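PDB 6KAW: CghA from Chaetomium globosum, which is a two-domain, predominantly beta-stranded protein whose N-terminal and C-terminal halves both belong to the calycin clan. Local coordinates for residues T129-S134 and F148-R153; S157-S162 and N191-L196; E238-L243 and R258-P263. One frame throughout, in Å; residues are numbered along the deposited sequence.

In the fold
From the N terminus, contact 1 closes first: segment 129-134 meets 148-153 and completes the open end of the hairpin of strands 132-137 and 143-150. The chain turns straight into strand 154-162, and contact 2 pairs this strand with 191-196 after an excursion through helix 172-175 and the first part of strand 181-200. Contacts 1 and 2 touch, F148 CD2 lying 3.7 Å from L196 CD2, and both belong to the N-terminal half of the protein. Contact 3 pairs 238-243 with 258-263 in the hairpin that begins the C-terminal half, its nearest atoms about 17 Å from those of contact 2 and across the chain's centre. The three loops follow in series; none nests or crosses.

Contact 1 (T129-S134 and F148-R153)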
ATOM      1  N   THR A 129      19.143   4.758 -23.240  1.00 68.08           N
ATOM      2  CA  THR A 129      18.244   4.652 -22.097  1.00 65.89           C
ATOM      3  C   THR A 129      17.607   5.996 -21.743  1.00 67.89           C
ATOM      4  O   THR A 129      18.165   7.057 -22.035  1.00 71.04           O
ATOM      5  CB  THR A 129      18.971   4.110 -20.858  1.00 70.79           C
ATOM      6  OG1 THR A 129      18.066   4.097 -19.747  1.00 73.01           O
ATOM      7  CG2 THR A 129      20.168   4.988 -20.519  1.00 68.92           C
ATOM      8  N   ARG A 130      16.444   5.930 -21.100  1.00 61.42           N
ATOM      9  CA  ARG A 130      15.652   7.105 -20.746  1.00 55.56           C
ATOM     10  C   ARG A 130      14.449   6.668 -19.914  1.00 50.97           C
ATOM     11  O   ARG A 130      13.761   5.717 -20.276  1.00 48.75           O
ATOM     12  CB  ARG A 130      15.199   7.844 -22.004  1.00 53.86           C
ATOM     13  CG  ARG A 130      13.869   8.563 -21.897  1.00 52.20           C
ATOM     14  CD  ARG A 130      13.501   9.173 -23.243  1.00 56.09           C
ATOM     15  NE  ARG A 130      12.062   9.182 -23.488  1.00 51.53           N
ATOM     16  CZ  ARG A 130      11.480   8.597 -24.532  1.00 53.66           C
ATOM     17  NH1 ARG A 130      12.212   7.955 -25.435  1.00 51.08           N
ATOM     18  NH2 ARG A 130      10.163   8.656 -24.679  1.00 54.17           N
ATOM     19  N   THR A 131      14.197   7.345 -18.799  1.00 48.65           N
ATOM     20  CA  THR A 131      13.127   6.912 -17.905  1.00 45.49           C
ATOM     21  C   THR A 131      12.344   8.041 -17.250  1.00 43.95           C
ATOM     22  O   THR A 131      12.915   8.907 -16.596  1.00 43.97           O
ATOM     23  CB  THR A 131      13.676   6.023 -16.789  1.00 44.04           C
ATOM     24  OG1 THR A 131      14.224   4.833 -17.362  1.00 45.24           O
ATOM     25  CG2 THR A 131      12.557   5.650 -15.822  1.00 42.85           C
ATOM     26  N   THR A 132      11.029   8.014 -17.423  1.00 40.55           N
ATOM     27  CA  THR A 132      10.153   8.954 -16.747  1.00 38.14           C
ATOM     28  C   THR A 132       8.974   8.208 -16.137  1.00 38.17           C
ATOM     29  O   THR A 132       8.316   7.410 -16.802  1.00 38.41           O
ATOM     30  CB  THR A 132       9.632  10.045 -17.701  1.00 40.97           C
ATOM     31  OG1 THR A 132      10.738  10.658 -18.374  1.00 44.97           O
ATOM     32  CG2 THR A 132       8.881  11.103 -16.928  1.00 37.89           C
ATOM     33  N   ALA A 133       8.726   8.454 -14.859  1.00 39.30           N
ATOM     34  CA  ALA A 133       7.550   7.931 -14.187  1.00 32.46           C
ATOM     35  C   ALA A 133       6.992   9.056 -13.347  1.00 29.92           C
ATOM     36  O   ALA A 133       7.716   9.661 -12.567  1.00 33.81           O
ATOM     37  CB  ALA A 133       7.894   6.719 -13.339  1.00 29.68           C
ATOM     38  N   SER A 134       5.712   9.353 -13.511  1.00 28.59           N
ATOM     39  CA  SER A 134       5.169  10.541 -12.892  1.00 31.57           C
ATOM     40  C   SER A 134       3.786  10.317 -12.319  1.00 29.56           C
ATOM     41  O   SER A 134       3.035   9.483 -12.811  1.00 29.57           O
ATOM     42  CB  SER A 134       5.114  11.678 -13.913  1.00 34.29           C
ATOM     43  OG  SER A 134       3.972  11.539 -14.741  1.00 37.69           O
ATOM     44  N   PHE A 148       3.763   6.330 -17.245  1.00 26.51           N
ATOM     45  CA  PHE A 148       5.081   5.752 -17.443  1.00 26.49           C
ATOM     46  C   PHE A 148       5.581   6.009 -18.854  1.00 32.27           C
ATOM     47  O   PHE A 148       4.842   5.873 -19.833  1.00 30.42           O
ATOM     48  CB  PHE A 148       5.066   4.246 -17.167  1.00 32.46           C
ATOM     49  CG  PHE A 148       4.574   3.889 -15.791  1.00 27.57           C
ATOM     50  CD1 PHE A 148       5.421   3.966 -14.693  1.00 26.51           C
ATOM     51  CD2 PHE A 148       3.258   3.512 -15.593  1.00 26.36           C
ATOM     52  CE1 PHE A 148       4.965   3.652 -13.428  1.00 27.05           C
ATOM     53  CE2 PHE A 148       2.795   3.198 -14.327  1.00 25.66           C
ATOM     54  CZ  PHE A 148       3.648   3.264 -13.246  1.00 25.07           C
ATOM     55  N   ASP A 149       6.845   6.387 -18.946  1.00 34.17           N
ATOM     56  CA  ASP A 149       7.511   6.552 -20.224  1.00 37.12           C
ATOM     57  C   ASP A 149       8.893   5.956 -20.071  1.00 33.85           C
ATOM     58  O   ASP A 149       9.868   6.675 -19.871  1.00 38.42           O
ATOM     59  CB  ASP A 149       7.579   8.032 -20.637  1.00 36.61           C
ATOM     60  CG  ASP A 149       8.136   8.234 -22.047  1.00 43.41           C
ATOM     61  OD1 ASP A 149       8.570   7.253 -22.682  1.00 42.12           O
ATOM     62  OD2 ASP A 149       8.144   9.391 -22.518  1.00 49.15           O
ATOM     63  N   ALA A 150       8.966   4.632 -20.136  1.00 32.15           N
ATOM     64  CA  ALA A 150      10.233   3.930 -20.022  1.00 34.34           C
ATOM     65  C   ALA A 150      10.370   2.918 -21.154  1.00 40.52           C
ATOM     66  O   ALA A 150      10.076   1.734 -20.975  1.00 34.55           O
ATOM     67  CB  ALA A 150      10.347   3.244 -18.667  1.00 37.04           C
ATOM     68  N   PRO A 151      10.813   3.390 -22.330  1.00 41.91           N
ATOM     69  CA  PRO A 151      10.905   2.593 -23.561  1.00 37.61           C
ATOM     70  C   PRO A 151      11.637   1.267 -23.380  1.00 38.78           C
ATOM     71  O   PRO A 151      12.726   1.231 -22.804  1.00 40.02           O
ATOM     72  CB  PRO A 151      11.669   3.512 -24.526  1.00 46.37           C
ATOM     73  CG  PRO A 151      12.115   4.703 -23.715  1.00 46.17           C
ATOM     74  CD  PRO A 151      11.197   4.793 -22.552  1.00 40.54           C
ATOM     75  N   GLY A 152      11.025   0.187 -23.865  1.00 37.21           N
ATOM     76  CA  GLY A 152      11.591  -1.143 -23.743  1.00 36.18           C
ATOM     77  C   GLY A 152      11.341  -1.780 -22.388  1.00 39.63           C
ATOM     78  O   GLY A 152      11.921  -2.820 -22.066  1.00 39.14           O
ATOM     79  N   ARG A 153      10.486  -1.153 -21.586  1.00 38.80           N
ATOM     80  CA  ARG A 153      10.128  -1.688 -20.270  1.00 36.31           C
ATOM     81  C   ARG A 153       8.631  -1.539 -20.007  1.00 33.31           C
ATOM     82  O   ARG A 153       7.897  -2.528 -19.977  1.00 36.10           O
ATOM     83  CB  ARG A 153      10.929  -0.992 -19.170  1.00 33.86           C
ATOM     84  CG  ARG A 153      12.375  -1.459 -19.066  1.00 36.19           C
ATOM     85  CD  ARG A 153      13.272  -0.346 -18.545  1.00 39.93           C
ATOM     86  NE  ARG A 153      13.331   0.769 -19.484  1.00 40.23           N
ATOM     87  CZ  ARG A 153      13.743   1.992 -19.174  1.00 41.96           C
ATOM     88  NH1 ARG A 153      14.134   2.270 -17.938  1.00 45.64           N
ATOM     89  NH2 ARG A 153      13.753   2.940 -20.100  1.00 42.78           N
TER
HETATM   90  O   HOH W   1       8.859  11.596 -20.377  1.00 47.54           O
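R130 reaches across to D149 on the paired strand, and a single guanidinium nitrogen does the work: NH2 lies 2.9 Å from D149 OD1 in a salt bridge and also donates to OD2, which it meets on the syn side. The guanidinium and carboxylate planes stand 89° apart, so this is not the flat, two-nitrogen pairing of arginine with a carboxylate. P151 CG sits over one face of the same guanidinium, near its rim. The carbonyl of R130 serves a second arginine, R153, whose NH2 approaches O at 2.8 Å from above the carbonyl plane. T131 supplies the next acceptor. Its chi1 of -63° sets OG1 beside the backbone N, where R153 NH1 donates to it at 2.6 Å. The R153 chain bends at chi3 to bring the guanidinium edge to both oxygens, while A150 CB lies over the centre of one face and P151 O takes weak bonds from NE and NH2. At T132 regular antiparallel pairing begins: T132 N bonds to D149 O at 3.0 Å and D149 N to T132 O at 2.8 Å. On that side of the sheet a water joins T132 OG1 to D149 OD2. A133 pairs with F148 without backbone bonds between them, and A133 CB packs 3.9 Å from ring atom CD1, on the face turned to F66 and V64 of strand 60-69. The two arginines thus tie the open end of the hairpin differently. R130 pairs with a carboxylate at a rather exposed site, where water probably weakens the attraction between the charges, whereas R153 knits the turn after A150 to the incoming chain through carbonyl and hydroxyl oxygens.

Contact 2 (S157-S162 and N191-L196)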
ATOM      1  N   SER A 157      -0.534   4.572 -18.913  1.00 29.63           N
ATOM      2  CA  SER A 157      -1.065   5.348 -17.816  1.00 29.44           C
ATOM      3  C   SER A 157      -2.015   4.569 -16.903  1.00 28.89           C
ATOM      4  O   SER A 157      -2.573   3.528 -17.282  1.00 25.23           O
ATOM      5  CB  SER A 157      -1.793   6.569 -18.357  1.00 30.43           C
ATOM      6  OG  SER A 157      -2.953   6.157 -19.044  1.00 36.63           O
ATOM      7  N   LEU A 158      -2.173   5.101 -15.694  1.00 25.63           N
ATOM      8  CA  LEU A 158      -3.194   4.688 -14.745  1.00 23.30           C
ATOM      9  C   LEU A 158      -3.932   5.936 -14.312  1.00 20.69           C
ATOM     10  O   LEU A 158      -3.329   6.990 -14.167  1.00 24.65           O
ATOM     11  CB  LEU A 158      -2.568   3.974 -13.528  1.00 21.34           C
ATOM     12  CG  LEU A 158      -3.395   3.681 -12.268  1.00 19.55           C
ATOM     13  CD1 LEU A 158      -2.754   2.514 -11.489  1.00 20.46           C
ATOM     14  CD2 LEU A 158      -3.520   4.896 -11.348  1.00 21.25           C
ATOM     15  N   THR A 159      -5.233   5.832 -14.085  1.00 20.67           N
ATOM     16  CA  THR A 159      -5.957   6.952 -13.498  1.00 22.28           C
ATOM     17  C   THR A 159      -6.902   6.501 -12.389  1.00 22.00           C
ATOM     18  O   THR A 159      -7.383   5.372 -12.384  1.00 24.11           O
ATOM     19  CB  THR A 159      -6.793   7.749 -14.554  1.00 24.75           C
ATOM     20  OG1 THR A 159      -7.987   7.029 -14.887  1.00 24.47           O
ATOM     21  CG2 THR A 159      -5.974   8.019 -15.815  1.00 24.31           C
ATOM     22  N   HIS A 160      -7.158   7.404 -11.450  1.00 19.12           N
ATOM     23  CA  HIS A 160      -8.166   7.201 -10.427  1.00 21.82           C
ATOM     24  C   HIS A 160      -9.255   8.261 -10.550  1.00 22.01           C
ATOM     25  O   HIS A 160      -8.966   9.432 -10.765  1.00 22.93           O
ATOM     26  CB  HIS A 160      -7.573   7.294  -9.011  1.00 18.67           C
ATOM     27  CG  HIS A 160      -6.615   6.202  -8.648  1.00 21.30           C
ATOM     28  ND1 HIS A 160      -5.410   6.455  -8.021  1.00 20.02           N
ATOM     29  CD2 HIS A 160      -6.702   4.850  -8.740  1.00 19.27           C
ATOM     30  CE1 HIS A 160      -4.782   5.319  -7.790  1.00 19.52           C
ATOM     31  NE2 HIS A 160      -5.553   4.325  -8.206  1.00 18.95           N
ATOM     32  N   ARG A 161     -10.494   7.847 -10.359  1.00 21.03           N
ATOM     33  CA  ARG A 161     -11.579   8.767 -10.049  1.00 24.92           C
ATOM     34  C   ARG A 161     -12.093   8.416  -8.656  1.00 25.08           C
ATOM     35  O   ARG A 161     -12.709   7.376  -8.468  1.00 22.19           O
ATOM     36  CB  ARG A 161     -12.712   8.671 -11.082  1.00 22.20           C
ATOM     37  CG  ARG A 161     -12.336   9.125 -12.491  1.00 33.45           C
ATOM     38  CD  ARG A 161     -12.039  10.618 -12.540  1.00 39.53           C
ATOM     39  NE  ARG A 161     -11.769  11.103 -13.897  1.00 42.28           N
ATOM     40  CZ  ARG A 161     -10.570  11.049 -14.471  1.00 43.91           C
ATOM     41  NH1 ARG A 161      -9.539  10.510 -13.810  1.00 37.33           N
ATOM     42  NH2 ARG A 161     -10.399  11.508 -15.703  1.00 45.44           N
ATOM     43  N   SER A 162     -11.844   9.284  -7.683  1.00 25.89           N
ATOM     44  CA  SER A 162     -12.205   8.991  -6.300  1.00 22.77           C
ATOM     45  C   SER A 162     -13.701   8.800  -6.092  1.00 23.07           C
ATOM     46  O   SER A 162     -14.511   9.519  -6.660  1.00 22.48           O
ATOM     47  CB  SER A 162     -11.695  10.105  -5.381  1.00 24.47           C
ATOM     48  OG  SER A 162     -12.102   9.884  -4.046  1.00 24.59           O
ATOM     49  N   ASN A 191     -12.675   4.513  -8.714  1.00 21.06           N
ATOM     50  CA  ASN A 191     -12.835   3.910 -10.028  1.00 21.36           C
ATOM     51  C   ASN A 191     -11.470   3.990 -10.696  1.00 21.74           C
ATOM     52  O   ASN A 191     -10.876   5.069 -10.751  1.00 23.32           O
ATOM     53  CB  ASN A 191     -13.911   4.666 -10.842  1.00 23.80           C
ATOM     54  CG  ASN A 191     -14.213   4.021 -12.193  1.00 32.31           C
ATOM     55  OD1 ASN A 191     -13.467   3.177 -12.683  1.00 33.60           O
ATOM     56  ND2 ASN A 191     -15.310   4.461 -12.826  1.00 41.51           N
ATOM     57  N   ALA A 192     -10.943   2.870 -11.179  1.00 20.74           N
ATOM     58  CA  ALA A 192      -9.602   2.884 -11.766  1.00 19.78           C
ATOM     59  C   ALA A 192      -9.599   2.548 -13.257  1.00 21.62           C
ATOM     60  O   ALA A 192     -10.398   1.750 -13.715  1.00 23.45           O
ATOM     61  CB  ALA A 192      -8.690   1.908 -11.007  1.00 22.40           C
ATOM     62  N   THR A 193      -8.691   3.158 -14.010  1.00 22.76           N
ATOM     63  CA  THR A 193      -8.406   2.701 -15.359  1.00 23.60           C
ATOM     64  C   THR A 193      -6.921   2.465 -15.521  1.00 23.92           C
ATOM     65  O   THR A 193      -6.103   3.113 -14.855  1.00 27.29           O
ATOM     66  CB  THR A 193      -8.854   3.712 -16.453  1.00 23.80           C
ATOM     67  OG1 THR A 193      -7.973   4.845 -16.459  1.00 29.83           O
ATOM     68  CG2 THR A 193     -10.285   4.162 -16.239  1.00 24.87           C
ATOM     69  N   VAL A 194      -6.564   1.528 -16.393  1.00 21.13           N
ATOM     70  CA  VAL A 194      -5.179   1.386 -16.809  1.00 21.60           C
ATOM     71  C   VAL A 194      -5.133   1.164 -18.313  1.00 21.66           C
ATOM     72  O   VAL A 194      -6.049   0.597 -18.911  1.00 23.36           O
ATOM     73  CB  VAL A 194      -4.425   0.214 -16.087  1.00 25.68           C
ATOM     74  CG1 VAL A 194      -4.540   0.335 -14.561  1.00 26.77           C
ATOM     75  CG2 VAL A 194      -4.923  -1.141 -16.555  1.00 24.37           C
ATOM     76  N   ASP A 195      -4.046   1.615 -18.908  1.00 20.34           N
ATOM     77  CA  ASP A 195      -3.800   1.429 -20.317  1.00 27.22           C
ATOM     78  C   ASP A 195      -2.293   1.364 -20.451  1.00 24.78           C
ATOM     79  O   ASP A 195      -1.631   2.376 -20.621  1.00 28.69           O
ATOM     80  CB  ASP A 195      -4.413   2.581 -21.138  1.00 25.85           C
ATOM     81  CG  ASP A 195      -4.475   2.272 -22.627  1.00 31.53           C
ATOM     82  OD1 ASP A 195      -3.667   1.451 -23.097  1.00 29.82           O
ATOM     83  OD2 ASP A 195      -5.333   2.860 -23.322  1.00 37.52           O
ATOM     84  N   LEU A 196      -1.746   0.162 -20.320  1.00 26.56           N
ATOM     85  CA  LEU A 196      -0.314   0.006 -20.173  1.00 27.08           C
ATOM     86  C   LEU A 196       0.234  -0.993 -21.168  1.00 27.02           C
ATOM     87  O   LEU A 196      -0.473  -1.897 -21.606  1.00 29.22           O
ATOM     88  CB  LEU A 196       0.033  -0.449 -18.746  1.00 27.05           C
ATOM     89  CG  LEU A 196      -0.376   0.502 -17.621  1.00 22.97           C
ATOM     90  CD1 LEU A 196      -0.531  -0.264 -16.312  1.00 25.66           C
ATOM     91  CD2 LEU A 196       0.656   1.601 -17.481  1.00 22.01           C
TER
HETATM   92  O   HOH W   2      -5.870   4.376 -17.901  1.00 29.96           O
HETATM   93  O   HOH W   3     -10.338   6.546 -13.410  1.00 25.67           O
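S157-S162 and N191-L196 form a regular antiparallel beta ladder in the N-terminal calycin-clan half, pairing two strands that succeed each other in the chain across a long loop. Strand 143-150 flanks 154-162 on its other edge. S157 with D195, T159 with T193 and R161 with N191 are hydrogen-bonded pairs, and six N-H to O bonds join them; the straightest runs from R161 N to N191 O, 2.8 Å at 172°. Between them lie the non-hydrogen-bonded pairs L158 with V194 and H160 with A192, whose side chains share the buried face. There L158 CD1 meets V194 CG1 at 4.2 Å, and A192 CB comes to the edge of the H160 ring, 4.2 Å from CD2. L158 CD2 lies over one face of that imidazole, whose NE2 bonds to D52 O on strand 46-54, the strand that packs against this side through F51 and A53. At the end of the ladder L196 CD2 leans over the backbone, 3.5 Å from S157 N.

The other face is polar. D195 turns its carboxylate away from S157 to a salt bridge with R213, and N191 ND2 bonds to P218 O. At the middle, T159 and T193 hold chi1 at 77° and 73°, each hydroxyl between its own backbone N and carbonyl carbon. With the two residues paired on the same face, these torsions bring the hydroxyls together, OG1 to OG1 at 2.7 Å, and waters extend the pair along the ladder: one lies 2.6 Å from T193 OG1, while another joins T159 OG1 to N191 O.

Contact 3 (E238-L243 and R258-P263); sequences EATDAL and RLVSKP
Backbone bonding between T240, D241 and V260 forms a classic beta bulge at the start of this hairpin: V260 O accepts T240 N at 2.8 Å and, weakly, D241 N at 3.3 Å. Beyond the bulge the ladder is regular, D241 O receiving V260 N and L243 exchanging two bonds with R258. Before it, K262 N reaches E238 O.

Side chains donate to backbone oxygens around the corner at T240. A chi1 of 46° directs T240 OG1 to S261 O, 2.7 Å away and above the carbonyl plane. K262 stretches back along T240 to bring NZ within 2.9 Å of A239 O; G236 O and S394 O also accept from this ammonium.

Charge pairing joins D241 OD1 to R258 NH2, with the planes 81° apart; the modelled separation is implausibly short, so its exact length is doubtful. L243 CB and V260 CG2 lie over opposite faces of the R258 guanidinium, each toward its rim.

Apolar packing occupies the other face of the ladder, where L259 CD2 touches A242 CB at 3.7 Å.

Buried D241 thus gathers several cations, since OD2 also forms salt bridges with K307 and R319; together they would probably offset the cost of burying its charge, while the K262 ammonium donates to three carbonyl oxygens.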
ATOM      1  N   GLU A 238      12.249  -2.121  12.579  1.00 40.05           N
ATOM      2  CA  GLU A 238      11.117  -1.933  13.472  1.00 42.89           C
ATOM      3  C   GLU A 238      10.103  -3.086  13.413  1.00 38.48           C
ATOM      4  O   GLU A 238       9.374  -3.308  14.373  1.00 40.43           O
ATOM      5  CB  GLU A 238      10.424  -0.601  13.162  1.00 44.49           C
ATOM      6  CG  GLU A 238      11.218   0.611  13.657  1.00 49.88           C
ATOM      7  CD  GLU A 238      11.596   0.489  15.129  1.00 53.00           C
ATOM      8  OE1 GLU A 238      10.686   0.587  15.982  1.00 52.49           O
ATOM      9  OE2 GLU A 238      12.793   0.281  15.436  1.00 54.79           O
ATOM     10  N   ALA A 239      10.068  -3.828  12.310  1.00 33.17           N
ATOM     11  CA  ALA A 239       9.003  -4.807  12.102  1.00 25.66           C
ATOM     12  C   ALA A 239       9.502  -6.220  11.845  1.00 24.51           C
ATOM     13  O   ALA A 239      10.621  -6.421  11.387  1.00 28.05           O
ATOM     14  CB  ALA A 239       8.116  -4.369  10.943  1.00 21.99           C
ATOM     15  N   THR A 240       8.647  -7.193  12.139  1.00 19.64           N
ATOM     16  CA  THR A 240       8.871  -8.577  11.749  1.00 18.33           C
ATOM     17  C   THR A 240       7.812  -8.997  10.746  1.00 16.61           C
ATOM     18  O   THR A 240       7.913 -10.054  10.135  1.00 16.91           O
ATOM     19  CB  THR A 240       8.822  -9.545  12.947  1.00 20.01           C
ATOM     20  OG1 THR A 240       7.682  -9.244  13.763  1.00 16.80           O
ATOM     21  CG2 THR A 240      10.112  -9.438  13.808  1.00 18.80           C
ATOM     22  N   ASP A 241       6.797  -8.152  10.579  1.00 18.28           N
ATOM     23  CA  ASP A 241       5.649  -8.489   9.747  1.00 16.14           C
ATOM     24  C   ASP A 241       4.953  -7.211   9.286  1.00 16.74           C
ATOM     25  O   ASP A 241       4.607  -6.363  10.100  1.00 16.71           O
ATOM     26  CB  ASP A 241       4.660  -9.373  10.519  1.00 13.17           C
ATOM     27  CG  ASP A 241       3.812 -10.249   9.613  1.00 17.68           C
ATOM     28  OD1 ASP A 241       3.046  -9.707   8.783  1.00 14.77           O
ATOM     29  OD2 ASP A 241       3.894 -11.489   9.741  1.00 15.38           O
ATOM     30  N   ALA A 242       4.744  -7.093   7.982  1.00 18.54           N
ATOM     31  CA  ALA A 242       4.023  -5.958   7.410  1.00 18.53           C
ATOM     32  C   ALA A 242       2.989  -6.473   6.405  1.00 17.71           C
ATOM     33  O   ALA A 242       3.357  -7.060   5.388  1.00 18.21           O
ATOM     34  CB  ALA A 242       4.993  -4.997   6.746  1.00 18.29           C
ATOM     35  N   LEU A 243       1.706  -6.282   6.705  1.00 14.55           N
ATOM     36  CA  LEU A 243       0.643  -6.759   5.829  1.00 16.28           C
ATOM     37  C   LEU A 243      -0.123  -5.608   5.177  1.00 16.35           C
ATOM     38  O   LEU A 243      -0.665  -4.739   5.875  1.00 17.02           O
ATOM     39  CB  LEU A 243      -0.340  -7.640   6.590  1.00 16.35           C
ATOM     40  CG  LEU A 243      -1.639  -7.949   5.841  1.00 15.83           C
ATOM     41  CD1 LEU A 243      -1.363  -8.848   4.672  1.00 15.81           C
ATOM     42  CD2 LEU A 243      -2.649  -8.570   6.766  1.00 17.33           C
ATOM     43  N   ARG A 258      -0.928  -3.295   8.303  1.00 16.78           N
ATOM     44  CA  ARG A 258      -0.751  -3.803   9.683  1.00 18.29           C
ATOM     45  C   ARG A 258       0.709  -4.168   9.947  1.00 18.41           C
ATOM     46  O   ARG A 258       1.320  -4.872   9.140  1.00 16.94           O
ATOM     47  CB  ARG A 258      -1.626  -5.047   9.963  1.00 17.30           C
ATOM     48  CG  ARG A 258      -1.553  -5.577  11.443  1.00 18.06           C
ATOM     49  CD  ARG A 258      -1.085  -7.049  11.528  1.00 22.00           C
ATOM     50  NE  ARG A 258       0.137  -7.092  10.793  1.00 25.19           N
ATOM     51  CZ  ARG A 258       0.618  -8.112  10.108  1.00 17.31           C
ATOM     52  NH1 ARG A 258       0.025  -9.305  10.071  1.00 18.69           N
ATOM     53  NH2 ARG A 258       1.741  -7.901   9.463  1.00 16.41           N
ATOM     54  N   LEU A 259       1.243  -3.714  11.084  1.00 16.40           N
ATOM     55  CA  LEU A 259       2.627  -3.999  11.467  1.00 18.28           C
ATOM     56  C   LEU A 259       2.693  -4.805  12.754  1.00 16.88           C
ATOM     57  O   LEU A 259       1.918  -4.575  13.685  1.00 17.31           O
ATOM     58  CB  LEU A 259       3.432  -2.708  11.654  1.00 17.23           C
ATOM     59  CG  LEU A 259       3.604  -1.795  10.442  1.00 23.60           C
ATOM     60  CD1 LEU A 259       4.265  -0.490  10.847  1.00 22.63           C
ATOM     61  CD2 LEU A 259       4.420  -2.493   9.384  1.00 25.64           C
ATOM     62  N   VAL A 260       3.620  -5.757  12.777  1.00 17.11           N
ATOM     63  CA  VAL A 260       4.011  -6.444  13.996  1.00 15.94           C
ATOM     64  C   VAL A 260       5.490  -6.129  14.208  1.00 16.90           C
ATOM     65  O   VAL A 260       6.308  -6.348  13.313  1.00 17.56           O
ATOM     66  CB  VAL A 260       3.789  -7.970  13.900  1.00 17.01           C
ATOM     67  CG1 VAL A 260       4.182  -8.658  15.215  1.00 16.10           C
ATOM     68  CG2 VAL A 260       2.330  -8.279  13.505  1.00 18.61           C
ATOM     69  N   SER A 261       5.833  -5.604  15.377  1.00 17.29           N
ATOM     70  CA  SER A 261       7.192  -5.122  15.604  1.00 21.97           C
ATOM     71  C   SER A 261       8.237  -6.220  15.814  1.00 20.77           C
ATOM     72  O   SER A 261       7.952  -7.415  15.770  1.00 17.44           O
ATOM     73  CB  SER A 261       7.229  -4.187  16.819  1.00 22.26           C
ATOM     74  OG  SER A 261       7.375  -4.937  18.017  1.00 18.92           O
ATOM     75  N   LYS A 262       9.463  -5.770  16.060  1.00 22.81           N
ATOM     76  CA  LYS A 262      10.570  -6.631  16.456  1.00 24.61           C
ATOM     77  C   LYS A 262      10.385  -7.128  17.895  1.00 19.49           C
ATOM     78  O   LYS A 262       9.631  -6.531  18.652  1.00 17.28           O
ATOM     79  CB  LYS A 262      11.880  -5.852  16.328  1.00 27.55           C
ATOM     80  CG  LYS A 262      12.912  -6.479  15.436  1.00 34.26           C
ATOM     81  CD  LYS A 262      12.631  -6.229  13.989  1.00 30.87           C
ATOM     82  CE  LYS A 262      13.817  -6.644  13.143  1.00 33.52           C
ATOM     83  NZ  LYS A 262      13.451  -6.719  11.706  1.00 32.45           N
ATOM     84  N   PRO A 263      11.082  -8.220  18.279  1.00 20.92           N
ATOM     85  CA  PRO A 263      11.028  -8.694  19.667  1.00 18.91           C
ATOM     86  C   PRO A 263      11.439  -7.641  20.695  1.00 19.85           C
ATOM     87  O   PRO A 263      10.991  -7.734  21.829  1.00 19.88           O
ATOM     88  CB  PRO A 263      12.037  -9.855  19.703  1.00 20.22           C
ATOM     89  CG  PRO A 263      12.248 -10.258  18.321  1.00 22.85           C
ATOM     90  CD  PRO A 263      11.764  -9.179  17.392  1.00 18.39           C
TER